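Local coordinates for protein methyl-accepting chemotaxis sensory transducer (Anaeromyxobacter dehalogenans, PDB 4K08) that probably senses small molecules in the periplasm through a PAS-like sensor domain of the Cache family and passes the signal to the chemotaxis machinery, at residues A[57-62]-A[68-73]; A[79-84]-A[91-96]; A[50-55]-A[137-142]; A[13-18]-A[124-129]. All blocks are in the same frame, centred on the assembly; numbering follows the deposited sequence.

Overall arrangement
From the N terminus, helix 5-30 brings 13-18 to contact 4, whose loop closes only when strand 120-130 arrives at 124-129. The loop after helix 36-49 opens contact 3 at 50-55, and strand 135-142 closes it at 137-142, so contacts 3 and 4 cross. Inside both loops lie contact 1 (57-62 with 68-73), a hairpin on the sheet, and then contact 2 (79-84 with 91-96), a loop on the first turn of helix 92-103; these two follow in series. Contacts 1, 3 and 4 all reach the one antiparallel sheet. Contact 2 joins them from helix 92-103, where Phe96 touches Trp59 and Val127.

Contact 1: A[57-62]-A[68-73]; sequences YFWVND and VMHPTN. With ACT (acetate ion), chain C.
A classic beta bulge in the hairpin of strands 59-62 and 67-69 sets Val68 and Met69 together against Val60, and just past it the two segments line a pocket that holds an acetate ion. Val60 N donates to Met69 O at 2.8 Å. Val60 O is gripped twice from the same face of its plane, by Met69 N at 3.1 Å and by Val68 N at 3.0 Å along a more bent bond. Farther along, the contact turns aromatic. With CG between the backbone N and the carbonyl carbon (chi1 66°), Tyr57 lays its ring against Pro71 and Thr72; Thr72 CG2 makes a CH-pi contact over a face, 4.1 Å from the Tyr57 ring centroid. The Tyr57 and His70 rings meet obliquely, planes at 58°. Their polar ends converge on one acetate oxygen: ACT O accepts from Tyr57 OH at 2.5 Å and from His70 NE2 at 2.7 Å, while the acetate methyl sits over the centre of the Trp59 ring. Asn73 N donates to His70 ND1 at 3.0 Å, which helps fix the turn of the imidazole. The acetate probably came from the crystallisation liquor but is consistent with a ligand pocket; Tyr110 and Lys123 also bind it. Strand 135-142 flanks strand 59-62, helix 36-49 lies against Val60, Val68 and Met69, and Phe96 of helix 92-103 meets Trp59.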
# COMPACT_ATOMS: atom_id res chain seq x y z
N TYR A 57 -4.89 -1.39 -7.60
CA TYR A 57 -5.48 -1.14 -6.28
C TYR A 57 -4.44 -0.70 -5.23
O TYR A 57 -3.20 -0.80 -5.46
CB TYR A 57 -6.19 -2.40 -5.81
CG TYR A 57 -5.17 -3.53 -5.56
CD1 TYR A 57 -4.52 -3.65 -4.33
CD2 TYR A 57 -4.87 -4.45 -6.58
CE1 TYR A 57 -3.54 -4.69 -4.11
CE2 TYR A 57 -3.94 -5.48 -6.39
CZ TYR A 57 -3.28 -5.59 -5.16
OH TYR A 57 -2.37 -6.61 -5.02
N PHE A 58 -4.94 -0.25 -4.07
CA PHE A 58 -4.09 0.21 -2.95
C PHE A 58 -4.25 -0.79 -1.81
O PHE A 58 -5.31 -1.35 -1.68
CB PHE A 58 -4.55 1.60 -2.44
CG PHE A 58 -4.50 2.69 -3.50
CD1 PHE A 58 -3.30 3.32 -3.82
CD2 PHE A 58 -5.66 3.06 -4.20
CE1 PHE A 58 -3.25 4.30 -4.82
CE2 PHE A 58 -5.63 4.03 -5.17
CZ PHE A 58 -4.42 4.66 -5.49
N TRP A 59 -3.25 -0.94 -0.93
CA TRP A 59 -3.46 -1.66 0.32
C TRP A 59 -2.82 -0.83 1.43
O TRP A 59 -2.03 0.06 1.18
CB TRP A 59 -2.79 -3.07 0.31
CG TRP A 59 -1.26 -2.95 0.42
CD1 TRP A 59 -0.48 -2.92 1.59
CD2 TRP A 59 -0.32 -2.80 -0.66
NE1 TRP A 59 0.86 -2.79 1.27
CE2 TRP A 59 0.99 -2.66 -0.08
CE3 TRP A 59 -0.45 -2.74 -2.06
CZ2 TRP A 59 2.14 -2.50 -0.86
CZ3 TRP A 59 0.73 -2.59 -2.85
CH2 TRP A 59 2.00 -2.47 -2.24
N VAL A 60 -3.15 -1.16 2.67
CA VAL A 60 -2.56 -0.51 3.80
C VAL A 60 -2.07 -1.58 4.76
O VAL A 60 -2.81 -2.51 5.11
CB VAL A 60 -3.59 0.39 4.55
CG1 VAL A 60 -2.89 1.01 5.82
CG2 VAL A 60 -4.18 1.47 3.61
N ASN A 61 -0.81 -1.47 5.19
CA ASN A 61 -0.37 -2.28 6.32
C ASN A 61 0.29 -1.39 7.37
O ASN A 61 0.57 -0.24 7.08
CB ASN A 61 0.55 -3.44 5.89
CG ASN A 61 1.88 -2.97 5.28
OD1 ASN A 61 2.00 -2.82 4.06
ND2 ASN A 61 2.88 -2.77 6.14
N ASP A 62 0.51 -1.91 8.58
CA ASP A 62 1.18 -1.10 9.63
C ASP A 62 2.61 -1.56 9.81
O ASP A 62 3.14 -2.36 8.99
CB ASP A 62 0.44 -1.10 10.99
CG ASP A 62 0.41 -2.47 11.69
OD1 ASP A 62 1.26 -3.38 11.43
OD2 ASP A 62 -0.51 -2.65 12.53
N VAL A 68 -3.66 -3.95 7.55
CA VAL A 68 -4.81 -3.12 7.96
C VAL A 68 -5.99 -3.32 6.99
O VAL A 68 -7.09 -3.61 7.45
CB VAL A 68 -4.45 -1.62 8.04
CG1 VAL A 68 -5.68 -0.73 8.45
CG2 VAL A 68 -3.31 -1.41 9.06
N MSE A 69 -5.75 -3.16 5.68
CA MSE A 69 -6.77 -3.32 4.64
C MSE A 69 -6.15 -3.70 3.32
O MSE A 69 -5.36 -2.92 2.75
CB MSE A 69 -7.56 -1.99 4.44
CG MSE A 69 -8.89 -2.14 3.72
SE MSE A 69 -8.66 -2.36 1.76
CE MSE A 69 -7.69 -0.70 1.52
N HIS A 70 -6.55 -4.87 2.82
CA HIS A 70 -6.15 -5.34 1.51
C HIS A 70 -7.43 -5.64 0.74
O HIS A 70 -8.23 -6.46 1.15
CB HIS A 70 -5.24 -6.59 1.58
CG HIS A 70 -4.45 -6.80 0.32
ND1 HIS A 70 -5.04 -7.19 -0.87
CD2 HIS A 70 -3.13 -6.64 0.06
CE1 HIS A 70 -4.11 -7.28 -1.81
NE2 HIS A 70 -2.95 -6.92 -1.28
N PRO A 71 -7.64 -4.94 -0.38
CA PRO A 71 -8.95 -5.04 -1.08
C PRO A 71 -9.10 -6.27 -1.97
O PRO A 71 -10.24 -6.66 -2.23
CB PRO A 71 -9.00 -3.75 -1.92
CG PRO A 71 -7.48 -3.49 -2.26
CD PRO A 71 -6.72 -3.97 -1.01
N THR A 72 -8.00 -6.88 -2.47
CA THR A 72 -8.19 -8.02 -3.37
C THR A 72 -7.84 -9.34 -2.67
O THR A 72 -8.24 -10.40 -3.12
CB THR A 72 -7.33 -7.89 -4.65
OG1 THR A 72 -5.94 -7.81 -4.27
CG2 THR A 72 -7.71 -6.70 -5.42
N ASN A 73 -7.10 -9.26 -1.56
CA ASN A 73 -6.83 -10.42 -0.71
C ASN A 73 -7.24 -10.09 0.75
O ASN A 73 -6.40 -10.10 1.67
CB ASN A 73 -5.34 -10.80 -0.77
CG ASN A 73 -4.89 -11.25 -2.17
OD1 ASN A 73 -4.34 -10.47 -2.98
ND2 ASN A 73 -5.15 -12.52 -2.47
C ACT C . 0.31 -6.20 -2.84
O ACT C . -0.94 -6.47 -2.97
OXT ACT C . 0.98 -5.96 -3.87
CH3 ACT C . 1.04 -6.16 -1.49
O HOH W 1 -4.23 -9.29 -5.95

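Contact 2: A[79-84]-A[91-96]; sequences QDLSGY and LLFQEF
The Phe93 ring is sandwiched between two leucines: Leu81 CD1 lies over one face, 3.6 Å from the Phe93 ring centroid in a CH-pi contact, and Leu92 CD1 of its own helix covers the centre of the other. At its edge stands Tyr84. The two rings form a T-shaped pair, planes at 90°, in which Phe93 CE2 points at a face of Tyr84 and comes 3.9 Å from Tyr84 CG. Tyr84 reaches this place with CG anti to the backbone N (chi1 -180°), and its CE1 also meets Leu92 CD2 at 3.8 Å. An alanine in place of Phe93 is likely to open a gap between Leu81 and Leu92 and leave the face of Tyr84 without its edge partner. The loop brings these side chains together through a type II turn from Leu81 to Tyr84, with Gly83 at positive phi. Before it, Asp80 OD1 accepts from Ser82 N at 2.8 Å, an Asx turn, and from Ser82 OG at 2.7 Å, both from the same face of the carboxylate. A water stitches the turn to the helix start: it donates to Leu81 O at 3.0 Å and to Tyr84 O at 2.7 Å, and accepts from Gln94 N. The contact packs the loop after strand 67-69 onto the first turn of helix 92-103, with Leu81 and Phe93 both resting on Asn61 and Met67, and Leu92 reaching Tyr110 and Trp112 of strand 105-113.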
# COMPACT_ATOMS: atom_id res chain seq x y z
N GLN A 79 -3.89 -9.88 9.72
CA GLN A 79 -2.85 -10.93 9.84
C GLN A 79 -1.43 -10.34 10.03
O GLN A 79 -1.04 -9.34 9.41
CB GLN A 79 -2.86 -11.88 8.64
CG GLN A 79 -4.19 -12.67 8.46
CD GLN A 79 -4.48 -13.63 9.63
OE1 GLN A 79 -3.55 -14.18 10.23
NE2 GLN A 79 -5.77 -13.84 9.95
N ASP A 80 -0.65 -10.97 10.92
CA ASP A 80 0.76 -10.65 11.06
C ASP A 80 1.50 -10.95 9.73
O ASP A 80 1.42 -12.08 9.22
CB ASP A 80 1.33 -11.51 12.20
CG ASP A 80 2.80 -11.21 12.53
OD1 ASP A 80 3.47 -10.44 11.82
OD2 ASP A 80 3.29 -11.73 13.58
N LEU A 81 2.22 -9.97 9.19
CA LEU A 81 2.88 -10.15 7.91
C LEU A 81 4.39 -10.33 8.10
O LEU A 81 5.11 -10.44 7.12
CB LEU A 81 2.64 -8.95 6.98
CG LEU A 81 1.14 -8.64 6.71
CD1 LEU A 81 0.94 -7.26 5.98
CD2 LEU A 81 0.46 -9.76 5.94
N SER A 82 4.88 -10.29 9.35
CA SER A 82 6.32 -10.41 9.50
C SER A 82 6.62 -11.85 9.03
O SER A 82 5.82 -12.76 9.11
CB SER A 82 6.81 -10.14 10.94
OG SER A 82 6.10 -10.93 11.84
N GLY A 83 7.71 -12.11 8.46
CA GLY A 83 7.72 -13.48 7.92
C GLY A 83 6.80 -13.91 6.72
O GLY A 83 6.90 -15.06 6.26
N TYR A 84 5.88 -13.06 6.24
CA TYR A 84 5.17 -13.35 4.97
C TYR A 84 6.23 -13.31 3.85
O TYR A 84 6.93 -12.31 3.70
CB TYR A 84 4.08 -12.30 4.68
CG TYR A 84 3.33 -12.59 3.38
CD1 TYR A 84 4.00 -12.56 2.14
CD2 TYR A 84 1.99 -12.97 3.39
CE1 TYR A 84 3.34 -12.85 0.92
CE2 TYR A 84 1.31 -13.24 2.19
CZ TYR A 84 2.02 -13.20 0.96
OH TYR A 84 1.39 -13.44 -0.23
N LEU A 91 10.70 -11.35 2.11
CA LEU A 91 9.89 -10.90 3.23
C LEU A 91 9.38 -9.53 2.81
O LEU A 91 9.80 -8.53 3.32
CB LEU A 91 10.75 -10.83 4.51
CG LEU A 91 11.10 -12.18 5.15
CD1 LEU A 91 12.36 -12.15 6.16
CD2 LEU A 91 9.82 -12.71 5.87
N LEU A 92 8.51 -9.49 1.79
CA LEU A 92 8.21 -8.23 1.10
C LEU A 92 7.58 -7.13 2.02
O LEU A 92 7.91 -5.96 1.86
CB LEU A 92 7.32 -8.49 -0.13
CG LEU A 92 5.97 -9.14 0.13
CD1 LEU A 92 4.84 -8.16 -0.14
CD2 LEU A 92 5.79 -10.43 -0.72
N PHE A 93 6.73 -7.52 2.97
CA PHE A 93 6.11 -6.51 3.89
C PHE A 93 7.16 -5.98 4.87
O PHE A 93 7.24 -4.77 5.10
CB PHE A 93 4.89 -7.08 4.63
CG PHE A 93 3.74 -7.37 3.72
CD1 PHE A 93 2.96 -6.33 3.21
CD2 PHE A 93 3.45 -8.68 3.33
CE1 PHE A 93 1.89 -6.58 2.32
CE2 PHE A 93 2.37 -8.96 2.44
CZ PHE A 93 1.59 -7.88 1.94
N GLN A 94 8.04 -6.87 5.35
CA GLN A 94 9.18 -6.40 6.14
C GLN A 94 9.97 -5.39 5.29
O GLN A 94 10.37 -4.35 5.80
CB GLN A 94 10.05 -7.57 6.70
CG GLN A 94 9.77 -7.80 8.23
CD GLN A 94 9.92 -9.29 8.63
OE1 GLN A 94 8.93 -10.08 8.56
NE2 GLN A 94 11.16 -9.69 9.00
N GLU A 95 10.14 -5.67 3.99
CA GLU A 95 10.91 -4.75 3.15
C GLU A 95 10.19 -3.41 2.94
O GLU A 95 10.84 -2.37 2.85
CB GLU A 95 11.31 -5.41 1.83
CG GLU A 95 12.41 -6.48 1.99
CD GLU A 95 13.70 -5.92 2.59
OE1 GLU A 95 14.31 -5.04 1.94
OE2 GLU A 95 14.09 -6.33 3.71
N PHE A 96 8.86 -3.41 2.88
CA PHE A 96 8.11 -2.15 2.84
C PHE A 96 8.40 -1.31 4.09
O PHE A 96 8.61 -0.10 4.02
CB PHE A 96 6.59 -2.38 2.81
CG PHE A 96 6.10 -3.12 1.59
CD1 PHE A 96 6.86 -3.19 0.43
CD2 PHE A 96 4.83 -3.70 1.60
CE1 PHE A 96 6.38 -3.88 -0.68
CE2 PHE A 96 4.35 -4.40 0.48
CZ PHE A 96 5.12 -4.47 -0.66
O HOH W 2 7.06 -9.88 4.94

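Contact 3: A[50-55]-A[137-142]; sequences LRYDGS and VGSGLY
Tyr52 and Ser139 join hydroxyl to hydroxyl, tying the loop that follows helix 36-49 to strand 135-142 of the antiparallel sheet in this PAS-like Cache domain. Tyr52 OH lies 2.6 Å from Ser139 OG, and the serine oxygen sits at the edge of the tyrosine ring, near its plane. With chi1 at -174° the serine oxygen swings away from its own amide nitrogen, toward the phenol. A water extends the link along the strand, bridging the phenol to the carbonyl of Gly140. Around this small, buried first shell, Ser139 OG is also hydrogen-bonded to Tyr57 O, so the same serine grips two parts of the chain that leads into strand 59-62. The Tyr52 ring is set in place by Phe58, which it meets at an angle, and by Val11 and Leu14 of helix 5-30. Farther out, Asp53 forms a salt bridge with Lys10 that ties the loop to the same helix. A phenylalanine here in place of Tyr52 would probably leave Ser139 OG and the bridging water without their phenol partner, cutting the loop's polar tie to the strand. That water lies 3.1 Å from Tyr52 OH and donates to Gly140 O at 3.0 Å, spanning the 4.0 Å that separates Tyr52 OH from Gly140 O.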
# COMPACT_ATOMS: atom_id res chain seq x y z
N LEU A 50 -11.54 2.52 -4.11
CA LEU A 50 -10.85 3.06 -5.29
C LEU A 50 -10.09 1.98 -6.10
O LEU A 50 -9.50 1.05 -5.51
CB LEU A 50 -9.84 4.15 -4.85
CG LEU A 50 -10.49 5.48 -4.38
CD1 LEU A 50 -9.47 6.36 -3.62
CD2 LEU A 50 -11.15 6.27 -5.58
N ARG A 51 -10.08 2.15 -7.41
CA ARG A 51 -9.22 1.41 -8.33
C ARG A 51 -8.71 2.42 -9.34
O ARG A 51 -9.31 3.48 -9.49
CB ARG A 51 -10.03 0.30 -9.03
CG ARG A 51 -10.58 -0.77 -8.08
CD ARG A 51 -9.33 -1.63 -7.40
NE ARG A 51 -9.92 -2.78 -6.73
CZ ARG A 51 -10.59 -2.69 -5.58
NH1 ARG A 51 -10.66 -1.50 -4.95
NH2 ARG A 51 -11.17 -3.76 -5.02
N TYR A 52 -7.63 2.13 -10.03
CA TYR A 52 -7.27 2.96 -11.17
C TYR A 52 -6.84 2.09 -12.33
O TYR A 52 -6.49 0.89 -12.12
CB TYR A 52 -6.15 3.97 -10.85
CG TYR A 52 -4.81 3.39 -10.37
CD1 TYR A 52 -4.63 3.02 -9.02
CD2 TYR A 52 -3.74 3.22 -11.25
CE1 TYR A 52 -3.37 2.50 -8.56
CE2 TYR A 52 -2.52 2.70 -10.81
CZ TYR A 52 -2.34 2.34 -9.47
OH TYR A 52 -1.14 1.82 -9.06
N ASP A 53 -6.88 2.68 -13.53
CA ASP A 53 -6.41 2.00 -14.76
C ASP A 53 -7.06 0.64 -14.81
O ASP A 53 -6.38 -0.36 -15.12
CB ASP A 53 -4.87 1.83 -14.83
CG ASP A 53 -4.12 3.18 -14.98
OD1 ASP A 53 -4.76 4.21 -15.28
OD2 ASP A 53 -2.90 3.27 -14.76
N GLY A 54 -8.34 0.58 -14.45
CA GLY A 54 -9.08 -0.68 -14.42
C GLY A 54 -9.06 -1.35 -13.03
O GLY A 54 -9.85 -1.07 -12.11
N SER A 55 -8.10 -2.22 -12.82
CA SER A 55 -8.18 -3.02 -11.61
C SER A 55 -6.97 -2.80 -10.67
O SER A 55 -6.82 -3.51 -9.67
CB SER A 55 -8.31 -4.49 -12.03
OG SER A 55 -7.03 -4.90 -12.54
N VAL A 137 1.17 2.83 2.98
CA VAL A 137 0.16 2.78 1.91
C VAL A 137 0.89 2.47 0.60
O VAL A 137 1.96 3.06 0.34
CB VAL A 137 -0.60 4.13 1.77
CG1 VAL A 137 -1.75 4.01 0.76
CG2 VAL A 137 -1.10 4.57 3.15
N GLY A 138 0.39 1.52 -0.19
CA GLY A 138 1.13 1.07 -1.36
C GLY A 138 0.23 0.78 -2.55
O GLY A 138 -0.99 0.60 -2.40
N SER A 139 0.85 0.76 -3.73
CA SER A 139 0.20 0.26 -4.95
C SER A 139 1.34 -0.14 -5.87
O SER A 139 2.45 0.39 -5.74
CB SER A 139 -0.68 1.33 -5.63
OG SER A 139 -1.39 0.78 -6.73
N GLY A 140 1.10 -1.10 -6.78
CA GLY A 140 2.14 -1.52 -7.71
C GLY A 140 1.63 -1.79 -9.13
O GLY A 140 0.42 -1.90 -9.37
N LEU A 141 2.57 -1.91 -10.07
CA LEU A 141 2.25 -2.34 -11.43
C LEU A 141 2.76 -3.77 -11.62
O LEU A 141 3.73 -4.22 -10.96
CB LEU A 141 2.90 -1.40 -12.47
CG LEU A 141 4.45 -1.38 -12.32
CD1 LEU A 141 5.11 -2.24 -13.37
CD2 LEU A 141 5.03 0.00 -12.39
N TYR A 142 2.13 -4.46 -12.54
CA TYR A 142 2.53 -5.80 -12.90
C TYR A 142 3.43 -5.64 -14.13
O TYR A 142 3.01 -5.15 -15.19
CB TYR A 142 1.32 -6.69 -13.15
CG TYR A 142 0.58 -6.91 -11.83
CD1 TYR A 142 0.93 -7.98 -10.98
CD2 TYR A 142 -0.44 -6.02 -11.42
CE1 TYR A 142 0.30 -8.16 -9.72
CE2 TYR A 142 -1.11 -6.19 -10.17
CZ TYR A 142 -0.73 -7.25 -9.34
OH TYR A 142 -1.36 -7.45 -8.13
O HOH W 3 -0.51 0.05 -11.52

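Contact 4: A[13-18]-A[124-129]; sequences ALVEAA and ISFVTQ
Val15 of helix 5-30 packs against Phe126 and Thr128 where the helix lies on a face of the antiparallel sheet. Both methyl groups of the valine are used. Val15 CG1, turned opposite the amide nitrogen at chi1 165°, touches the edge of the Phe126 ring at CD2, 3.8 Å away and close to the ring plane. The same Val15 CG1 lies 3.7 Å from Thr128 CG2, the two side chains running alongside each other head to tail. The aromatic ring therefore meets the helix with its rim, while the threonine offers its methyl group and not its hydroxyl.

Against the backbone, Val15 CG2 comes closest, 3.3 Å from Phe126 O; Val15 CG1 reaches the same Phe126 O at 3.7 Å, besides the two side chains it touches. No hydrogen bond crosses between the two segments. The polar groups come together loosely at the margin: Glu16, bent at chi2, brings OE2 to 4.2 Å from Thr128 OG1, too far for a direct bond.

In backbone terms, the axes of helix 13-18 and strand 124-129 approach to 8.4 Å and run nearly the same way, 26° apart, with Val15 and Phe126 nearest each other. Helix 5-30 thus lies along the sheet: Val15 also touches Ser139 and Ala18 touches Val137 on strand 135-142, while on the other side of strand 120-130, strand 105-113 supplies Phe107 edge-to-face with Phe126 and Ser105 in contact with Phe126 and Thr128.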
# COMPACT_ATOMS: atom_id res chain seq x y z
N ALA A 13 2.73 8.28 -8.72
CA ALA A 13 1.79 9.40 -8.69
C ALA A 13 0.43 9.02 -8.07
O ALA A 13 -0.21 9.85 -7.40
CB ALA A 13 1.59 9.95 -10.09
N LEU A 14 -0.04 7.79 -8.30
CA LEU A 14 -1.33 7.37 -7.71
C LEU A 14 -1.15 7.10 -6.21
O LEU A 14 -2.06 7.34 -5.40
CB LEU A 14 -1.92 6.13 -8.43
CG LEU A 14 -2.83 6.43 -9.66
CD1 LEU A 14 -4.26 6.82 -9.19
CD2 LEU A 14 -2.27 7.52 -10.59
N VAL A 15 0.03 6.60 -5.84
CA VAL A 15 0.27 6.33 -4.44
C VAL A 15 0.38 7.67 -3.73
O VAL A 15 -0.05 7.81 -2.57
CB VAL A 15 1.52 5.47 -4.21
CG1 VAL A 15 1.93 5.53 -2.75
CG2 VAL A 15 1.27 4.03 -4.68
N GLU A 16 0.94 8.68 -4.39
CA GLU A 16 1.01 10.00 -3.78
C GLU A 16 -0.40 10.57 -3.60
O GLU A 16 -0.67 11.27 -2.62
CB GLU A 16 1.90 10.95 -4.60
CG GLU A 16 3.30 10.92 -4.12
CD GLU A 16 3.41 11.42 -2.68
OE1 GLU A 16 2.96 12.57 -2.39
OE2 GLU A 16 3.96 10.65 -1.83
N ALA A 17 -1.30 10.26 -4.52
CA ALA A 17 -2.69 10.67 -4.34
C ALA A 17 -3.28 10.03 -3.09
O ALA A 17 -3.98 10.71 -2.33
CB ALA A 17 -3.53 10.30 -5.56
N ALA A 18 -3.00 8.74 -2.89
CA ALA A 18 -3.48 7.99 -1.72
C ALA A 18 -2.86 8.58 -0.45
O ALA A 18 -3.52 8.68 0.58
CB ALA A 18 -3.12 6.51 -1.84
N ILE A 124 6.11 -4.34 -9.18
CA ILE A 124 6.92 -3.25 -8.67
C ILE A 124 5.98 -2.24 -7.98
O ILE A 124 5.10 -1.67 -8.65
CB ILE A 124 7.75 -2.54 -9.79
CG1 ILE A 124 8.70 -3.54 -10.50
CG2 ILE A 124 8.53 -1.39 -9.20
CD1 ILE A 124 9.44 -2.96 -11.70
N SER A 125 6.13 -2.06 -6.67
CA SER A 125 5.21 -1.18 -5.94
C SER A 125 5.91 0.04 -5.38
O SER A 125 7.09 -0.03 -4.96
CB SER A 125 4.52 -1.95 -4.83
OG SER A 125 3.61 -2.91 -5.36
N PHE A 126 5.20 1.16 -5.39
CA PHE A 126 5.62 2.31 -4.59
C PHE A 126 4.89 2.30 -3.23
O PHE A 126 3.64 2.23 -3.19
CB PHE A 126 5.37 3.62 -5.30
CG PHE A 126 6.15 4.79 -4.70
CD1 PHE A 126 7.52 4.92 -4.93
CD2 PHE A 126 5.51 5.73 -3.91
CE1 PHE A 126 8.25 5.98 -4.39
CE2 PHE A 126 6.22 6.80 -3.35
CZ PHE A 126 7.60 6.92 -3.59
N VAL A 127 5.66 2.35 -2.14
CA VAL A 127 5.11 2.45 -0.79
C VAL A 127 5.47 3.76 -0.11
O VAL A 127 6.56 4.32 -0.31
CB VAL A 127 5.55 1.31 0.12
CG1 VAL A 127 4.91 -0.01 -0.35
CG2 VAL A 127 7.13 1.25 0.23
N THR A 128 4.54 4.25 0.68
CA THR A 128 4.74 5.50 1.40
C THR A 128 4.19 5.33 2.82
O THR A 128 3.57 4.33 3.12
CB THR A 128 4.10 6.67 0.66
OG1 THR A 128 4.56 7.89 1.25
CG2 THR A 128 2.58 6.56 0.73
N GLN A 129 4.44 6.29 3.70
CA GLN A 129 3.99 6.11 5.08
C GLN A 129 3.12 7.27 5.50
O GLN A 129 3.23 8.39 4.95
CB GLN A 129 5.18 6.00 6.06
CG GLN A 129 5.92 7.30 6.18
CD GLN A 129 7.14 7.22 7.09
OE1 GLN A 129 7.33 6.24 7.86
NE2 GLN A 129 7.98 8.26 7.03